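Tripartite motif-containing protein 65 (Homo sapiens, PDB 7JL4) acts as an E3 ubiquitin ligase in innate immunity, inflammation and autophagy, this chain being its B30.2 (PRY-SPRY) domain. Local coordinates at residues 20-25 with 174-179; 40-45 with 60-65; 114-119 with 136-141; 72-77 with 154-159. One frame throughout, in Å; residues are numbered along the deposited sequence. Where two conformers were deposited one is given.

In the fold
The domain is a sandwich of two antiparallel sheets, and all four contacts are largely buried. Contacts 1 and 2 adjoin: contact 1 packs the loop 20-25 on strand 175-180, the neighbour of 61-63 in the six-stranded sheet, Phe178 and Val62 face inward, and the chemistry is aromatic and apolar. Contact 3, like contact 2, spans the two sheets, but its apolar end gives way to an arginine and a water. Contact 4 lies on the seven-stranded sheet, from strand 72-79 to the end of strand 150-155 and the loop after it, beneath helix 10-15, and sets a tyrosine-glutamate hydrogen bond against leucine. It joins contact 3 through strand 139-145, which pairs with both strands.

Contact 1: residues 20-25 with 174-179; sequences RNLTFD and LTPVFW
Leu22 and Pro176 lie 8.7 Å apart at their CA atoms, and Phe24 and Val177 8.9 Å, so the loop 20-25 runs over strand 175-180 with only side chains between them. The terminal methyl CD1 of Leu22 meets Pro176 CG at 3.9 Å, on the proline ring; Trp75 lies against both residues. Farther along, Phe24 aims its ring edge at the face of Phe178 in an offset edge-to-face pair, centroids 5.9 Å apart and planes at 82°. Phe24 CE1 comes within 3.8 Å of Phe178 CD2, which sits near the plane of the Phe24 ring. With CG anti to the carbonyl carbon (chi1 -58°), Phe178 carries its ring toward the loop, where Leu188 touches both phenylalanines. In this SPRY sandwich the loop thus closes over the core between strands 175-180 and 185-188. The contact is wholly apolar: its fit rests on shape and ring orientation, while polar atoms such as Leu22 O, bonded to His190 NE2, are satisfied elsewhere.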
loop_
_atom_site.group_PDB
_atom_site.type_symbol
_atom_site.label_atom_id
_atom_site.label_comp_id
_atom_site.label_asym_id
_atom_site.label_seq_id
_atom_site.Cartn_x
_atom_site.Cartn_y
_atom_site.Cartn_z
ATOM N N ARG A 20 -6.812 -0.874 11.679
ATOM C CA ARG A 20 -7.307 -2.108 11.060
ATOM C C ARG A 20 -6.160 -3.076 10.785
ATOM O O ARG A 20 -5.154 -2.682 10.188
ATOM C CB ARG A 20 -8.047 -1.824 9.738
ATOM C CG ARG A 20 -9.134 -0.752 9.795
ATOM C CD ARG A 20 -10.406 -1.177 10.602
ATOM N NE ARG A 20 -11.265 -0.005 10.784
ATOM C CZ ARG A 20 -11.700 0.479 11.945
ATOM N NH1 ARG A 20 -11.452 -0.151 13.089
ATOM N NH2 ARG A 20 -12.438 1.578 11.950
ATOM N N ASN A 21 -6.324 -4.353 11.173
ATOM C CA ASN A 21 -5.297 -5.375 10.927
ATOM C C ASN A 21 -5.542 -6.035 9.558
ATOM O O ASN A 21 -6.512 -6.772 9.375
ATOM C CB ASN A 21 -5.271 -6.413 12.060
ATOM C CG ASN A 21 -4.794 -5.827 13.405
ATOM O OD1 ASN A 21 -4.091 -4.816 13.445
ATOM N ND2 ASN A 21 -5.199 -6.460 14.517
ATOM N N LEU A 22 -4.655 -5.783 8.599
ATOM C CA LEU A 22 -4.816 -6.235 7.222
ATOM C C LEU A 22 -4.068 -7.541 6.972
ATOM O O LEU A 22 -3.088 -7.862 7.655
ATOM C CB LEU A 22 -4.297 -5.175 6.237
ATOM C CG LEU A 22 -4.883 -3.763 6.310
ATOM C CD1 LEU A 22 -4.228 -2.918 5.216
ATOM C CD2 LEU A 22 -6.408 -3.759 6.235
ATOM N N THR A 23 -4.539 -8.293 5.968
ATOM C CA THR A 23 -3.837 -9.484 5.481
ATOM C C THR A 23 -3.835 -9.480 3.957
ATOM O O THR A 23 -4.760 -8.960 3.329
ATOM C CB THR A 23 -4.466 -10.790 5.987
ATOM O OG1 THR A 23 -5.855 -10.821 5.644
ATOM C CG2 THR A 23 -4.332 -10.923 7.496
ATOM N N PHE A 24 -2.792 -10.058 3.362
ATOM C CA PHE A 24 -2.735 -10.150 1.905
ATOM C C PHE A 24 -3.701 -11.215 1.384
ATOM O O PHE A 24 -4.071 -12.157 2.092
ATOM C CB PHE A 24 -1.302 -10.448 1.444
ATOM C CG PHE A 24 -0.346 -9.327 1.723
ATOM C CD1 PHE A 24 -0.471 -8.111 1.057
ATOM C CD2 PHE A 24 0.669 -9.477 2.657
ATOM C CE1 PHE A 24 0.430 -7.058 1.312
ATOM C CE2 PHE A 24 1.581 -8.446 2.904
ATOM C CZ PHE A 24 1.452 -7.226 2.241
ATOM N N ASP A 25 -4.154 -11.021 0.142
ATOM C CA ASP A 25 -5.007 -11.972 -0.551
ATOM C C ASP A 25 -4.119 -12.840 -1.424
ATOM O O ASP A 25 -3.599 -12.348 -2.436
ATOM C CB ASP A 25 -6.044 -11.224 -1.399
ATOM C CG ASP A 25 -6.830 -12.124 -2.338
ATOM O OD1 ASP A 25 -6.670 -13.366 -2.307
ATOM O OD2 ASP A 25 -7.610 -11.565 -3.153
ATOM N N LEU A 174 -12.974 0.303 -1.373
ATOM C CA LEU A 174 -11.545 0.430 -1.665
ATOM C C LEU A 174 -10.783 -0.729 -1.041
ATOM O O LEU A 174 -10.965 -1.034 0.152
ATOM C CB LEU A 174 -10.971 1.736 -1.119
ATOM C CG LEU A 174 -11.497 2.987 -1.777
ATOM C CD1 LEU A 174 -11.230 4.140 -0.856
ATOM C CD2 LEU A 174 -10.755 3.195 -3.113
ATOM N N THR A 175 -9.935 -1.364 -1.839
ATOM C CA THR A 175 -9.091 -2.461 -1.367
ATOM C C THR A 175 -7.636 -2.021 -1.366
ATOM O O THR A 175 -7.166 -1.518 -2.395
ATOM C CB THR A 175 -9.264 -3.686 -2.290
ATOM O OG1 THR A 175 -10.645 -4.090 -2.307
ATOM C CG2 THR A 175 -8.444 -4.850 -1.770
ATOM N N PRO A 176 -6.896 -2.161 -0.260
ATOM C CA PRO A 176 -5.462 -1.855 -0.291
ATOM C C PRO A 176 -4.745 -2.703 -1.336
ATOM O O PRO A 176 -5.034 -3.897 -1.496
ATOM C CB PRO A 176 -4.986 -2.221 1.122
ATOM C CG PRO A 176 -6.237 -2.163 1.996
ATOM C CD PRO A 176 -7.354 -2.618 1.076
ATOM N N VAL A 177 -3.771 -2.089 -2.023
ATOM C CA VAL A 177 -3.048 -2.767 -3.090
ATOM C C VAL A 177 -1.625 -2.209 -3.119
ATOM O O VAL A 177 -1.397 -1.044 -2.789
ATOM C CB VAL A 177 -3.785 -2.607 -4.441
ATOM C CG1 VAL A 177 -3.926 -1.121 -4.819
ATOM C CG2 VAL A 177 -3.084 -3.411 -5.541
ATOM N N PHE A 178 -0.665 -3.069 -3.450
ATOM C CA PHE A 178 0.758 -2.773 -3.285
ATOM C C PHE A 178 1.558 -3.246 -4.495
ATOM O O PHE A 178 1.233 -4.266 -5.101
ATOM C CB PHE A 178 1.283 -3.459 -2.018
ATOM C CG PHE A 178 0.541 -3.051 -0.779
ATOM C CD1 PHE A 178 0.925 -1.918 -0.080
ATOM C CD2 PHE A 178 -0.556 -3.776 -0.340
ATOM C CE1 PHE A 178 0.247 -1.507 1.048
ATOM C CE2 PHE A 178 -1.265 -3.377 0.791
ATOM C CZ PHE A 178 -0.859 -2.225 1.487
ATOM N N TRP A 179 2.643 -2.522 -4.805
ATOM C CA TRP A 179 3.606 -2.893 -5.834
ATOM C C TRP A 179 4.976 -3.039 -5.182
ATOM O O TRP A 179 5.330 -2.259 -4.288
ATOM C CB TRP A 179 3.678 -1.828 -6.920
ATOM C CG TRP A 179 4.785 -2.017 -7.929
ATOM C CD1 TRP A 179 4.734 -2.759 -9.059
ATOM C CD2 TRP A 179 6.087 -1.392 -7.908
ATOM N NE1 TRP A 179 5.942 -2.639 -9.767
ATOM C CE2 TRP A 179 6.780 -1.811 -9.064
ATOM C CE3 TRP A 179 6.727 -0.523 -7.015
ATOM C CZ2 TRP A 179 8.086 -1.390 -9.347
ATOM C CZ3 TRP A 179 8.024 -0.106 -7.293
ATOM C CH2 TRP A 179 8.686 -0.545 -8.452
#

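Contact 2: residues 40-45 with 60-65; sequences QQVKHL and WQVQCA. Unlike the reference sequence in segment 40-45: Leu45 (reference Cys).
Along one edge of the SPRY β-sandwich, His44 and Val42 of strand 41-44, in the seven-stranded sheet, meet Val62 of strand 61-63, an outermost strand of the facing sheet, and Trp60 just before it. His44 presents its ring edge to the face of the Trp60 indole: CE1 stands 3.5 Å above the indole plane, offset toward the rim, and lies 3.6 Å from Trp60 CG. The imidazole and the five-membered ring have centroids 4.7 Å apart and planes inclined at 61°, an edge-to-face pair tilted well away from a right angle. His44 reaches across because its CG lies anti to the backbone N (chi1 -178°). Its ring rotation is fixed from outside the pair by a hydrogen bond from ND1 to Leu180 O, and Phe33 meets the same imidazole. As alternate residues of a β-strand, Val42 and His44 both turn inward from their sheet, and Val62 answers Val42 with a looser methyl contact, CG1 of Val42 to CG1 of Val62 at 4.3 Å; Phe33 touches both valines. An alanine replacing Trp60 would probably leave the CE1 edge of His44 without the indole face and open a gap beside Trp179 and Thr102. Ahead of these residues, Gln40 and Gln41 both face Ser36, a classic β-bulge where strand 41-44 begins.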
loop_
_atom_site.group_PDB
_atom_site.type_symbol
_atom_site.label_atom_id
_atom_site.label_comp_id
_atom_site.label_asym_id
_atom_site.label_seq_id
_atom_site.Cartn_x
_atom_site.Cartn_y
_atom_site.Cartn_z
ATOM N N GLN A 40 0.518 -11.821 6.613
ATOM C CA GLN A 40 0.816 -10.433 6.953
ATOM C C GLN A 40 2.058 -9.896 6.260
ATOM O O GLN A 40 2.320 -8.696 6.352
ATOM C CB GLN A 40 1.015 -10.271 8.467
ATOM C CG GLN A 40 -0.214 -10.757 9.292
ATOM C CD GLN A 40 0.104 -10.942 10.754
ATOM O OE1 GLN A 40 1.079 -10.390 11.279
ATOM N NE2 GLN A 40 -0.703 -11.755 11.422
ATOM N N GLN A 41 2.843 -10.750 5.613
ATOM C CA GLN A 41 4.111 -10.338 5.028
ATOM C C GLN A 41 4.237 -10.939 3.634
ATOM O O GLN A 41 3.795 -12.068 3.395
ATOM C CB GLN A 41 5.260 -10.782 5.945
ATOM C CG GLN A 41 6.647 -10.414 5.485
ATOM C CD GLN A 41 7.702 -10.742 6.517
ATOM O OE1 GLN A 41 8.402 -11.747 6.408
ATOM N NE2 GLN A 41 7.830 -9.886 7.523
ATOM N N VAL A 42 4.839 -10.187 2.714
ATOM C CA VAL A 42 5.045 -10.631 1.337
ATOM C C VAL A 42 6.431 -10.179 0.868
ATOM O O VAL A 42 6.900 -9.096 1.238
ATOM C CB VAL A 42 3.920 -10.099 0.419
ATOM C CG1 VAL A 42 4.008 -8.585 0.260
ATOM C CG2 VAL A 42 3.959 -10.780 -0.946
ATOM N N LYS A 43 7.100 -11.029 0.074
ATOM C CA LYS A 43 8.391 -10.707 -0.518
ATOM C C LYS A 43 8.362 -11.059 -1.999
ATOM O O LYS A 43 7.893 -12.142 -2.369
ATOM C CB LYS A 43 9.540 -11.463 0.175
ATOM C CG LYS A 43 10.908 -11.097 -0.367
ATOM C CD LYS A 43 12.037 -11.824 0.347
ATOM C CE LYS A 43 13.407 -11.421 -0.241
ATOM N NZ LYS A 43 14.540 -12.144 0.411
ATOM N N HIS A 44 8.848 -10.147 -2.838
ATOM C CA HIS A 44 8.998 -10.412 -4.272
ATOM C C HIS A 44 10.322 -11.144 -4.498
ATOM O O HIS A 44 11.403 -10.556 -4.367
ATOM C CB HIS A 44 8.913 -9.100 -5.059
ATOM C CG HIS A 44 9.001 -9.253 -6.553
ATOM N ND1 HIS A 44 8.827 -8.190 -7.417
ATOM C CD2 HIS A 44 9.271 -10.328 -7.336
ATOM C CE1 HIS A 44 8.989 -8.599 -8.666
ATOM N NE2 HIS A 44 9.269 -9.891 -8.644
ATOM N N LEU A 45 10.239 -12.427 -4.846
ATOM C CA LEU A 45 11.399 -13.280 -5.063
ATOM C C LEU A 45 11.757 -13.363 -6.546
ATOM O O LEU A 45 10.920 -13.156 -7.425
ATOM C CB LEU A 45 11.136 -14.686 -4.516
ATOM C CG LEU A 45 11.011 -14.805 -2.993
ATOM C CD1 LEU A 45 11.072 -16.250 -2.550
ATOM C CD2 LEU A 45 12.126 -14.019 -2.325
ATOM N N TRP A 60 3.579 -6.491 -10.787
ATOM C CA TRP A 60 4.277 -6.906 -9.567
ATOM C C TRP A 60 3.494 -6.408 -8.351
ATOM O O TRP A 60 3.964 -5.573 -7.574
ATOM C CB TRP A 60 5.707 -6.374 -9.573
ATOM C CG TRP A 60 6.525 -6.944 -10.677
ATOM C CD1 TRP A 60 6.285 -8.103 -11.341
ATOM C CD2 TRP A 60 7.717 -6.384 -11.253
ATOM N NE1 TRP A 60 7.254 -8.308 -12.302
ATOM C CE2 TRP A 60 8.137 -7.260 -12.274
ATOM C CE3 TRP A 60 8.463 -5.223 -11.011
ATOM C CZ2 TRP A 60 9.285 -7.025 -13.044
ATOM C CZ3 TRP A 60 9.595 -4.981 -11.792
ATOM C CH2 TRP A 60 9.993 -5.883 -12.789
ATOM N N GLN A 61 2.283 -6.967 -8.176
ATOM C CA GLN A 61 1.321 -6.426 -7.214
ATOM C C GLN A 61 0.605 -7.527 -6.434
ATOM O O GLN A 61 0.576 -8.706 -6.815
ATOM C CB GLN A 61 0.268 -5.521 -7.897
ATOM C CG GLN A 61 0.895 -4.241 -8.480
ATOM C CD GLN A 61 -0.047 -3.405 -9.331
ATOM O OE1 GLN A 61 -1.276 -3.580 -9.334
ATOM N NE2 GLN A 61 0.528 -2.505 -10.078
ATOM N N VAL A 62 0.022 -7.108 -5.312
ATOM C CA VAL A 62 -0.802 -7.980 -4.483
ATOM C C VAL A 62 -1.754 -7.062 -3.734
ATOM O O VAL A 62 -1.388 -5.934 -3.391
ATOM C CB VAL A 62 0.066 -8.813 -3.514
ATOM C CG1 VAL A 62 0.922 -7.882 -2.664
ATOM C CG2 VAL A 62 -0.825 -9.728 -2.621
ATOM N N GLN A 63 -2.982 -7.535 -3.489
ATOM C CA GLN A 63 -3.964 -6.753 -2.744
ATOM C C GLN A 63 -4.287 -7.443 -1.417
ATOM O O GLN A 63 -3.854 -8.570 -1.149
ATOM C CB GLN A 63 -5.251 -6.546 -3.554
ATOM C CG GLN A 63 -6.059 -7.833 -3.747
ATOM C CD GLN A 63 -7.311 -7.654 -4.606
ATOM O OE1 GLN A 63 -7.540 -6.593 -5.183
ATOM N NE2 GLN A 63 -8.139 -8.698 -4.670
ATOM N N CYS A 64 -5.032 -6.745 -0.566
ATOM C CA CYS A 64 -5.388 -7.296 0.735
ATOM C C CYS A 64 -6.760 -7.940 0.671
ATOM O O CYS A 64 -7.540 -7.735 -0.262
ATOM C CB CYS A 64 -5.368 -6.212 1.813
ATOM S SG CYS A 64 -3.708 -5.665 2.267
ATOM N N ALA A 65 -7.064 -8.717 1.702
ATOM C CA ALA A 65 -8.351 -9.377 1.808
ATOM C C ALA A 65 -9.421 -8.488 2.413
ATOM O O ALA A 65 -10.545 -8.960 2.611
ATOM C CB ALA A 65 -8.219 -10.645 2.656
#

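Contact 3: residues 114-119 with 136-141; sequences LCVQED and SGRLLG
Val116 reaches across the interior of the SPRY β-sandwich to Leu140 and Arg138, linking the end of strand 111-116 in one sheet to the start of strand 139-145 in the other; the nearest CA atoms, of Val116 and Arg138, are 9.0 Å apart. The apolar part is a methyl pair, Val116 CG2 against Leu140 CD1 at 3.9 Å, flanked by Leu86, which touches Leu140, and by Leu121, which touches Val116. The other methyl, CG1, packs against the guanidinium, 3.8 Å from Arg138 NH1; CG1 anti to the backbone N (chi1 -178°) points one methyl at the arginine and leaves CG2 for Leu140. The polar part begins at the arginine, whose chain bends at chi2 (-71°), bringing its guanidinium back over its own loop. There NH1 donates to Val135 O and, weakly, to Gly137 O, two bonds that probably limit how far the guanidinium can turn, while Ser136 O lies over its face, 3.6 Å above the plane and toward the rim. The remaining link is through solvent: one water accepts from Arg138 NH2 at 2.7 Å and reaches Glu118 O at 2.9 Å.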
loop_
_atom_site.group_PDB
_atom_site.type_symbol
_atom_site.label_atom_id
_atom_site.label_comp_id
_atom_site.label_asym_id
_atom_site.label_seq_id
_atom_site.Cartn_x
_atom_site.Cartn_y
_atom_site.Cartn_z
ATOM N N LEU A 114 1.061 5.839 -3.341
ATOM C CA LEU A 114 2.270 6.571 -2.975
ATOM C C LEU A 114 3.430 5.634 -3.235
ATOM O O LEU A 114 3.537 4.593 -2.580
ATOM C CB LEU A 114 2.272 6.993 -1.500
ATOM C CG LEU A 114 3.471 7.885 -1.130
ATOM C CD1 LEU A 114 3.233 9.292 -1.615
ATOM C CD2 LEU A 114 3.745 7.889 0.362
ATOM N N CYS A 115 4.290 5.981 -4.193
ATOM C CA CYS A 115 5.444 5.141 -4.479
ATOM C C CYS A 115 6.679 5.730 -3.790
ATOM O O CYS A 115 6.940 6.934 -3.885
ATOM C CB CYS A 115 5.628 5.011 -5.993
ATOM S SG CYS A 115 7.177 4.163 -6.461
ATOM N N VAL A 116 7.399 4.896 -3.045
ATOM C CA VAL A 116 8.595 5.318 -2.337
ATOM C C VAL A 116 9.789 5.002 -3.228
ATOM O O VAL A 116 10.021 3.845 -3.585
ATOM C CB VAL A 116 8.714 4.609 -0.982
ATOM C CG1 VAL A 116 9.938 5.083 -0.223
ATOM C CG2 VAL A 116 7.441 4.858 -0.187
ATOM N N GLN A 117 10.541 6.018 -3.596
ATOM C CA GLN A 117 11.705 5.816 -4.459
ATOM C C GLN A 117 12.976 6.091 -3.676
ATOM O O GLN A 117 12.929 6.506 -2.514
ATOM C CB GLN A 117 11.602 6.716 -5.684
ATOM C CG GLN A 117 10.525 6.289 -6.655
ATOM C CD GLN A 117 10.338 7.304 -7.774
ATOM O OE1 GLN A 117 10.506 8.513 -7.570
ATOM N NE2 GLN A 117 10.052 6.814 -8.975
ATOM N N GLU A 118 14.125 5.880 -4.344
ATOM C CA GLU A 118 15.422 6.061 -3.699
ATOM C C GLU A 118 15.521 7.418 -3.027
ATOM O O GLU A 118 15.965 7.527 -1.878
ATOM C CB GLU A 118 16.548 5.940 -4.726
ATOM C CG GLU A 118 16.820 4.564 -5.290
ATOM C CD GLU A 118 15.885 4.190 -6.435
ATOM O OE1 GLU A 118 16.140 3.125 -7.056
ATOM O OE2 GLU A 118 14.874 4.915 -6.669
ATOM N N ASP A 119 15.130 8.472 -3.746
ATOM C CA ASP A 119 15.409 9.830 -3.298
ATOM C C ASP A 119 14.202 10.747 -3.468
ATOM O O ASP A 119 14.371 11.971 -3.530
ATOM C CB ASP A 119 16.618 10.410 -4.060
ATOM N N SER A 136 13.565 9.014 4.589
ATOM C CA SER A 136 14.359 7.870 5.008
ATOM C C SER A 136 13.548 6.835 5.785
ATOM O O SER A 136 13.927 5.658 5.801
ATOM C CB SER A 136 15.534 8.324 5.877
ATOM O OG SER A 136 15.073 9.149 6.940
ATOM N N GLY A 137 12.456 7.233 6.432
ATOM C CA GLY A 137 11.689 6.279 7.218
ATOM C C GLY A 137 11.012 5.242 6.345
ATOM O O GLY A 137 10.550 5.528 5.242
ATOM N N ARG A 138 10.934 4.014 6.862
ATOM C CA ARG A 138 10.308 2.910 6.143
ATOM C C ARG A 138 9.041 2.398 6.824
ATOM O O ARG A 138 8.524 1.344 6.437
ATOM C CB ARG A 138 11.314 1.768 5.968
ATOM C CG ARG A 138 12.516 2.158 5.097
ATOM C CD ARG A 138 12.124 2.317 3.642
ATOM N NE ARG A 138 13.250 2.876 2.859
ATOM C CZ ARG A 138 13.313 4.129 2.415
ATOM N NH1 ARG A 138 12.331 4.972 2.677
ATOM N NH2 ARG A 138 14.378 4.548 1.720
ATOM N N LEU A 139 8.533 3.104 7.828
ATOM C CA LEU A 139 7.280 2.738 8.487
ATOM C C LEU A 139 6.233 3.743 8.028
ATOM O O LEU A 139 6.328 4.936 8.338
ATOM C CB LEU A 139 7.444 2.731 10.004
ATOM C CG LEU A 139 6.178 2.367 10.768
ATOM C CD1 LEU A 139 5.695 0.980 10.377
ATOM C CD2 LEU A 139 6.418 2.445 12.267
ATOM N N LEU A 140 5.243 3.270 7.272
ATOM C CA LEU A 140 4.342 4.149 6.556
ATOM C C LEU A 140 2.917 3.895 7.011
ATOM O O LEU A 140 2.538 2.749 7.278
ATOM C CB LEU A 140 4.470 3.930 5.048
ATOM C CG LEU A 140 5.927 4.142 4.623
ATOM C CD1 LEU A 140 6.183 3.536 3.260
ATOM C CD2 LEU A 140 6.233 5.634 4.653
ATOM N N GLY A 141 2.130 4.961 7.111
ATOM C CA GLY A 141 0.736 4.851 7.511
ATOM C C GLY A 141 -0.193 5.329 6.412
ATOM O O GLY A 141 0.153 6.214 5.627
HETATM O O HOH W 1 14.057 6.774 0.170
#

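Contact 4: residues 72-77 with 154-159; sequences HHYWEV and YSLEPQ
Tyr74 and Leu156 approach from opposite directions, the phenol oxygen OH of Tyr74 lying 3.5 Å from Leu156 CD2 and 3.7 Å from Leu156 CD1. The tyrosine ring extends toward the leucine because its CG is anti to the backbone N (chi1 175°). Its hydroxyl donates a short hydrogen bond, 2.6 Å from Tyr74 OH to Glu76 OE2, which lies in the ring plane and receives it on the anti lone pair. Both residues belong to strand 72-79 of the SPRY seven-stranded sheet; Leu156 lies in the loop just after strand 150-155, so the contact passes over the intervening strand 139-145, beneath helix 10-15. Glu76 meets Leu156 at about a right angle, OE2 to Leu156 CG at 3.7 Å. The carboxylate has other partners: OE2 also accepts a hydrogen bond from Trp16 NE1, and OE1 forms a salt bridge with Arg12, consistent with an ionised group. Swapping Leu156 for alanine removes the isopropyl group and would probably open a gap beside the Tyr74-Glu76 bond. At the contact's other end, Tyr74 CE1 lies 4.4 Å from Tyr154 CD1, and Leu15 touches both tyrosines.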
loop_
_atom_site.group_PDB
_atom_site.type_symbol
_atom_site.label_atom_id
_atom_site.label_comp_id
_atom_site.label_asym_id
_atom_site.label_seq_id
_atom_site.Cartn_x
_atom_site.Cartn_y
_atom_site.Cartn_z
ATOM N N HIS A 72 -13.979 5.221 8.885
ATOM C CA HIS A 72 -12.648 5.807 9.015
ATOM C C HIS A 72 -11.718 4.674 9.416
ATOM O O HIS A 72 -12.042 3.934 10.347
ATOM C CB HIS A 72 -12.687 6.928 10.062
ATOM C CG HIS A 72 -11.505 7.845 10.034
ATOM N ND1 HIS A 72 -11.506 9.068 10.671
ATOM C CD2 HIS A 72 -10.271 7.705 9.492
ATOM C CE1 HIS A 72 -10.337 9.661 10.487
ATOM N NE2 HIS A 72 -9.564 8.846 9.789
ATOM N N HIS A 73 -10.583 4.527 8.710
ATOM C CA HIS A 73 -9.738 3.340 8.792
ATOM C C HIS A 73 -8.274 3.756 8.690
ATOM O O HIS A 73 -7.945 4.666 7.925
ATOM C CB HIS A 73 -10.096 2.346 7.660
ATOM C CG HIS A 73 -11.575 2.120 7.532
ATOM N ND1 HIS A 73 -12.261 1.301 8.403
ATOM C CD2 HIS A 73 -12.508 2.669 6.719
ATOM C CE1 HIS A 73 -13.549 1.315 8.100
ATOM N NE2 HIS A 73 -13.730 2.144 7.085
ATOM N N TYR A 74 -7.401 3.087 9.450
ATOM C CA TYR A 74 -5.982 3.439 9.472
ATOM C C TYR A 74 -5.168 2.164 9.629
ATOM O O TYR A 74 -5.550 1.270 10.390
ATOM C CB TYR A 74 -5.648 4.415 10.625
ATOM C CG TYR A 74 -4.163 4.715 10.769
ATOM C CD1 TYR A 74 -3.540 5.638 9.932
ATOM C CD2 TYR A 74 -3.382 4.050 11.724
ATOM C CE1 TYR A 74 -2.167 5.921 10.067
ATOM C CE2 TYR A 74 -2.002 4.301 11.846
ATOM C CZ TYR A 74 -1.409 5.246 10.997
ATOM O OH TYR A 74 -0.057 5.554 11.087
ATOM N N TRP A 75 -4.034 2.091 8.935
ATOM C CA TRP A 75 -3.126 0.967 9.122
ATOM C C TRP A 75 -1.711 1.410 8.794
ATOM O O TRP A 75 -1.488 2.454 8.165
ATOM C CB TRP A 75 -3.501 -0.247 8.258
ATOM C CG TRP A 75 -3.617 0.079 6.799
ATOM C CD1 TRP A 75 -2.595 0.098 5.867
ATOM C CD2 TRP A 75 -4.808 0.484 6.094
ATOM N NE1 TRP A 75 -3.091 0.470 4.630
ATOM C CE2 TRP A 75 -4.439 0.712 4.740
ATOM C CE3 TRP A 75 -6.151 0.654 6.466
ATOM C CZ2 TRP A 75 -5.363 1.109 3.763
ATOM C CZ3 TRP A 75 -7.084 1.061 5.485
ATOM C CH2 TRP A 75 -6.677 1.277 4.149
ATOM N N GLU A 76 -0.757 0.593 9.246
ATOM C CA GLU A 76 0.661 0.849 9.048
ATOM C C GLU A 76 1.321 -0.345 8.374
ATOM O O GLU A 76 0.935 -1.497 8.582
ATOM C CB GLU A 76 1.354 1.176 10.380
ATOM C CG GLU A 76 0.926 2.544 10.916
ATOM C CD GLU A 76 1.392 2.825 12.329
ATOM O OE1 GLU A 76 2.055 1.956 12.932
ATOM O OE2 GLU A 76 1.148 3.955 12.822
ATOM N N VAL A 77 2.326 -0.048 7.559
ATOM C CA VAL A 77 3.051 -1.026 6.753
ATOM C C VAL A 77 4.536 -0.738 6.903
ATOM O O VAL A 77 4.936 0.433 6.895
ATOM C CB VAL A 77 2.649 -0.932 5.263
ATOM C CG1 VAL A 77 3.469 -1.903 4.407
ATOM C CG2 VAL A 77 1.160 -1.156 5.075
ATOM N N TYR A 154 1.277 8.746 5.655
ATOM C CA TYR A 154 2.162 9.202 6.721
ATOM C C TYR A 154 3.497 8.473 6.681
ATOM O O TYR A 154 3.586 7.313 6.272
ATOM C CB TYR A 154 1.554 8.973 8.117
ATOM C CG TYR A 154 0.389 9.883 8.451
ATOM C CD1 TYR A 154 -0.898 9.606 7.992
ATOM C CD2 TYR A 154 0.593 11.027 9.215
ATOM C CE1 TYR A 154 -1.980 10.462 8.302
ATOM C CE2 TYR A 154 -0.462 11.871 9.543
ATOM C CZ TYR A 154 -1.737 11.587 9.083
ATOM O OH TYR A 154 -2.746 12.455 9.407
ATOM N N SER A 155 4.532 9.160 7.140
ATOM C CA SER A 155 5.739 8.507 7.620
ATOM C C SER A 155 5.683 8.536 9.137
ATOM O O SER A 155 5.210 9.514 9.718
ATOM C CB SER A 155 6.993 9.220 7.102
ATOM O OG SER A 155 8.144 8.614 7.653
ATOM N N LEU A 156 6.110 7.454 9.787
ATOM C CA LEU A 156 5.926 7.402 11.221
ATOM C C LEU A 156 7.259 7.458 11.959
ATOM O O LEU A 156 7.271 7.602 13.185
ATOM C CB LEU A 156 5.207 6.110 11.651
ATOM C CG LEU A 156 3.679 6.242 11.448
ATOM C CD1 LEU A 156 2.930 7.310 12.242
ATOM C CD2 LEU A 156 3.206 6.102 9.992
ATOM N N GLU A 157 8.382 7.301 11.253
ATOM C CA GLU A 157 9.697 7.352 11.876
ATOM C C GLU A 157 10.571 8.308 11.073
ATOM O O GLU A 157 10.587 8.242 9.826
ATOM C CB GLU A 157 10.340 5.948 11.996
ATOM C CG GLU A 157 10.386 5.145 10.702
ATOM C CD GLU A 157 11.114 3.817 10.824
ATOM O OE1 GLU A 157 11.991 3.542 9.971
ATOM O OE2 GLU A 157 10.818 3.054 11.775
ATOM N N PRO A 158 11.276 9.238 11.732
ATOM C CA PRO A 158 11.332 9.409 13.191
ATOM C C PRO A 158 10.161 10.159 13.845
ATOM O O PRO A 158 10.001 10.035 15.062
ATOM C CB PRO A 158 12.614 10.209 13.382
ATOM C CG PRO A 158 12.695 11.034 12.150
ATOM C CD PRO A 158 12.183 10.172 11.040
ATOM N N GLN A 159 9.393 10.946 13.097
ATOM C CA GLN A 159 8.199 11.575 13.641
ATOM C C GLN A 159 7.001 11.142 12.823
ATOM O O GLN A 159 7.135 10.626 11.713
ATOM C CB GLN A 159 8.221 13.105 13.586
ATOM C CG GLN A 159 9.266 13.790 14.357
ATOM C CD GLN A 159 9.336 15.255 13.973
ATOM O OE1 GLN A 159 10.302 15.713 13.356
ATOM N NE2 GLN A 159 8.326 16.018 14.405
#